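Local structure of uncharacterized protein AF_1382 (Archaeoglobus fulgidus DSM 4304, 2QVO) at residues K13-I21 / I50-V60. The protein is of unknown function but has the winged helix-turn-helix architecture of many DNA-binding transcription regulators, and so probably binds DNA. Sequence-based numbering, arbitrary orientation.
Sequences KALEILMTI and IIKKFEEAKMV
F54 drives its ring edge-on into helix 12-26, where CZ comes 3.4 Å from the carbonyl O of A14, close to the ring plane. That oxygen accepts the helical bond from L18 N; the weakly positive C-H rim of an aromatic ring can sit beside it without competing for a strong hydrogen bond. A14, with only a methyl, keeps the helix surface low enough for the ring to reach the backbone, and L18 CB packs against F54 CZ at 4.0 Å. I50 CG2 sits over one ring face, 3.5 Å above the plane and offset toward the rim. The beta-branch of I17 serves two partners: chi1 of -67° sets CG2 opposite the backbone N, 3.7 Å from I51 CD1 and obliquely near F54 CE2, while CG1 carries CD1 to I50. Cutting I17 back to an alanine is likely to open a gap among I50, I51 and F54 and leave the ring free to shift. I51 CD1 also meets I21 CD1. In this winged helix-turn-helix fold, helix 44-56 holds the recognition-helix position; its segment 50-56 crosses segment 13-21 at -72°, axes 10.8 Å apart. A Schellman motif at K58, whose phi is positive, ends the helix and turns the chain into strand 60-65 of the wing. Beyond it the flexible, unbranched M59 bends at chi3 (68°) to lay CE against both methyls of L18, while V60 CG1 lies 4.2 Å from I21 CD1.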
loop_
_atom_site.group_PDB
_atom_site.type_symbol
_atom_site.label_atom_id
_atom_site.label_comp_id
_atom_site.label_asym_id
_atom_site.label_seq_id
_atom_site.Cartn_x
_atom_site.Cartn_y
_atom_site.Cartn_z
ATOM N N LYS A 13 8.769 -0.279 5.682
ATOM C CA LYS A 13 7.436 0.181 6.091
ATOM C C LYS A 13 6.582 0.600 4.893
ATOM O O LYS A 13 5.427 0.190 4.785
ATOM C CB LYS A 13 7.531 1.291 7.150
ATOM C CG LYS A 13 8.141 0.831 8.491
ATOM C CD LYS A 13 7.370 -0.345 9.113
ATOM C CE LYS A 13 7.911 -0.735 10.495
ATOM N NZ LYS A 13 9.189 -1.519 10.428
ATOM N N ALA A 14 7.157 1.378 3.976
ATOM C CA ALA A 14 6.446 1.802 2.764
ATOM C C ALA A 14 6.132 0.615 1.855
ATOM O O ALA A 14 5.043 0.544 1.257
ATOM C CB ALA A 14 7.247 2.863 2.005
ATOM N N LEU A 15 7.084 -0.313 1.758
ATOM C CA LEU A 15 6.890 -1.552 0.993
ATOM C C LEU A 15 5.700 -2.368 1.503
ATOM O O LEU A 15 4.840 -2.774 0.709
ATOM C CB LEU A 15 8.145 -2.432 1.046
ATOM C CG LEU A 15 7.925 -3.812 0.419
ATOM C CD1 LEU A 15 7.840 -3.677 -1.078
ATOM C CD2 LEU A 15 9.019 -4.794 0.824
ATOM N N GLU A 16 5.679 -2.620 2.814
ATOM C CA GLU A 16 4.622 -3.408 3.450
ATOM C C GLU A 16 3.248 -2.784 3.201
ATOM O O GLU A 16 2.277 -3.507 2.982
ATOM C CB GLU A 16 4.837 -3.534 4.961
ATOM C CG GLU A 16 5.892 -4.549 5.388
ATOM C CD GLU A 16 6.248 -4.426 6.869
ATOM O OE1 GLU A 16 5.388 -3.972 7.670
ATOM O OE2 GLU A 16 7.391 -4.780 7.231
ATOM N N ILE A 17 3.170 -1.458 3.245
ATOM C CA ILE A 17 1.911 -0.753 2.971
ATOM C C ILE A 17 1.463 -0.979 1.520
ATOM O O ILE A 17 0.310 -1.361 1.244
ATOM C CB ILE A 17 2.009 0.749 3.358
ATOM C CG1 ILE A 17 2.154 0.858 4.881
ATOM C CG2 ILE A 17 0.773 1.532 2.900
ATOM C CD1 ILE A 17 2.767 2.157 5.370
ATOM N N LEU A 18 2.393 -0.775 0.590
ATOM C CA LEU A 18 2.094 -0.965 -0.816
ATOM C C LEU A 18 1.624 -2.378 -1.145
ATOM O O LEU A 18 0.650 -2.540 -1.891
ATOM C CB LEU A 18 3.338 -0.642 -1.662
ATOM C CG LEU A 18 3.097 -0.726 -3.168
ATOM C CD1 LEU A 18 2.063 0.301 -3.626
ATOM C CD2 LEU A 18 4.445 -0.562 -3.932
ATOM N N MET A 19 2.321 -3.383 -0.616
ATOM C CA MET A 19 2.038 -4.773 -0.960
ATOM C C MET A 19 0.752 -5.199 -0.263
ATOM O O MET A 19 0.004 -5.988 -0.811
ATOM C CB MET A 19 3.205 -5.708 -0.619
ATOM C CG MET A 19 4.493 -5.427 -1.487
ATOM S SD MET A 19 4.176 -5.138 -3.230
ATOM C CE MET A 19 3.925 -6.828 -3.749
ATOM N N THR A 20 0.490 -4.633 0.917
ATOM C CA THR A 20 -0.806 -4.876 1.598
ATOM C C THR A 20 -1.998 -4.416 0.769
ATOM O O THR A 20 -2.993 -5.142 0.639
ATOM C CB THR A 20 -0.861 -4.218 3.011
ATOM O OG1 THR A 20 0.148 -4.801 3.846
ATOM C CG2 THR A 20 -2.229 -4.450 3.659
ATOM N N ILE A 21 -1.915 -3.210 0.210
ATOM C CA ILE A 21 -2.963 -2.695 -0.673
ATOM C C ILE A 21 -3.109 -3.609 -1.887
ATOM O O ILE A 21 -4.217 -3.952 -2.284
ATOM C CB ILE A 21 -2.650 -1.244 -1.136
ATOM C CG1 ILE A 21 -2.494 -0.318 0.078
ATOM C CG2 ILE A 21 -3.731 -0.699 -2.106
ATOM C CD1 ILE A 21 -1.868 1.048 -0.265
ATOM N N ILE A 50 2.311 7.870 4.666
ATOM C CA ILE A 50 2.798 7.110 3.508
ATOM C C ILE A 50 1.791 7.075 2.360
ATOM O O ILE A 50 2.161 7.254 1.190
ATOM C CB ILE A 50 3.244 5.676 3.914
ATOM C CG1 ILE A 50 4.471 5.734 4.836
ATOM C CG2 ILE A 50 3.497 4.793 2.683
ATOM C CD1 ILE A 50 5.712 6.475 4.247
ATOM N N ILE A 51 0.526 6.831 2.691
ATOM C CA ILE A 51 -0.562 6.886 1.709
ATOM C C ILE A 51 -0.580 8.240 0.991
ATOM O O ILE A 51 -0.712 8.297 -0.235
ATOM C CB ILE A 51 -1.950 6.592 2.369
ATOM C CG1 ILE A 51 -2.008 5.155 2.918
ATOM C CG2 ILE A 51 -3.104 6.865 1.398
ATOM C CD1 ILE A 51 -1.819 4.044 1.907
ATOM N N LYS A 52 -0.437 9.326 1.746
ATOM C CA LYS A 52 -0.402 10.664 1.139
ATOM C C LYS A 52 0.793 10.812 0.186
ATOM O O LYS A 52 0.682 11.440 -0.868
ATOM C CB LYS A 52 -0.411 11.769 2.207
ATOM C CG LYS A 52 -1.705 11.848 3.063
ATOM C CD LYS A 52 -2.879 12.475 2.318
ATOM N N LYS A 53 1.922 10.208 0.541
ATOM C CA LYS A 53 3.093 10.227 -0.341
ATOM C C LYS A 53 2.832 9.410 -1.612
ATOM O O LYS A 53 3.209 9.832 -2.717
ATOM C CB LYS A 53 4.350 9.747 0.389
ATOM C CG LYS A 53 4.803 10.708 1.516
ATOM C CD LYS A 53 6.164 10.315 2.097
ATOM C CE LYS A 53 6.688 11.377 3.051
ATOM N N PHE A 54 2.177 8.258 -1.456
ATOM C CA PHE A 54 1.792 7.427 -2.605
ATOM C C PHE A 54 0.831 8.171 -3.521
ATOM O O PHE A 54 0.935 8.076 -4.752
ATOM C CB PHE A 54 1.152 6.096 -2.168
ATOM C CG PHE A 54 2.128 5.086 -1.624
ATOM C CD1 PHE A 54 3.479 5.139 -1.952
ATOM C CD2 PHE A 54 1.686 4.047 -0.821
ATOM C CE1 PHE A 54 4.375 4.192 -1.451
ATOM C CE2 PHE A 54 2.577 3.096 -0.327
ATOM C CZ PHE A 54 3.924 3.180 -0.636
ATOM N N GLU A 55 -0.117 8.880 -2.909
ATOM C CA GLU A 55 -1.095 9.702 -3.622
ATOM C C GLU A 55 -0.365 10.807 -4.420
ATOM O O GLU A 55 -0.660 11.026 -5.600
ATOM C CB GLU A 55 -2.103 10.276 -2.615
ATOM C CG GLU A 55 -3.382 10.868 -3.185
ATOM C CD GLU A 55 -4.288 11.465 -2.102
ATOM O OE1 GLU A 55 -3.797 11.788 -0.988
ATOM O OE2 GLU A 55 -5.500 11.618 -2.366
ATOM N N GLU A 56 0.604 11.467 -3.780
ATOM C CA GLU A 56 1.459 12.478 -4.430
ATOM C C GLU A 56 2.192 11.906 -5.639
ATOM O O GLU A 56 2.286 12.562 -6.683
ATOM C CB GLU A 56 2.461 13.059 -3.417
ATOM C CD GLU A 56 4.172 14.854 -2.822
ATOM O OE1 GLU A 56 4.785 14.097 -2.029
ATOM N N ALA A 57 2.696 10.678 -5.489
ATOM C CA ALA A 57 3.401 9.943 -6.543
ATOM C C ALA A 57 2.468 9.303 -7.580
ATOM O O ALA A 57 2.916 8.541 -8.456
ATOM C CB ALA A 57 4.295 8.875 -5.915
ATOM N N LYS A 58 1.210 9.638 -7.481
ATOM C CA LYS A 58 0.178 9.085 -8.316
ATOM C C LYS A 58 0.058 7.545 -8.369
ATOM O O LYS A 58 -0.341 7.004 -9.345
ATOM C CB LYS A 58 0.248 9.737 -9.696
ATOM C CG LYS A 58 0.164 11.251 -9.643
ATOM N NZ LYS A 58 -0.160 13.817 -12.518
ATOM N N MET A 59 0.400 6.870 -7.281
ATOM C CA MET A 59 0.382 5.403 -7.184
ATOM C C MET A 59 -0.901 4.875 -6.521
ATOM O O MET A 59 -1.274 3.714 -6.705
ATOM C CB MET A 59 1.592 4.890 -6.404
ATOM C CG MET A 59 2.940 5.123 -7.090
ATOM S SD MET A 59 4.298 4.848 -5.941
ATOM C CE MET A 59 4.156 3.079 -5.685
ATOM N N VAL A 60 -1.544 5.725 -5.733
ATOM C CA VAL A 60 -2.831 5.387 -5.135
ATOM C C VAL A 60 -3.776 6.561 -5.268
ATOM O O VAL A 60 -3.342 7.696 -5.476
ATOM C CB VAL A 60 -2.717 5.002 -3.625
ATOM C CG1 VAL A 60 -1.712 3.870 -3.396
ATOM C CG2 VAL A 60 -2.435 6.220 -2.751
#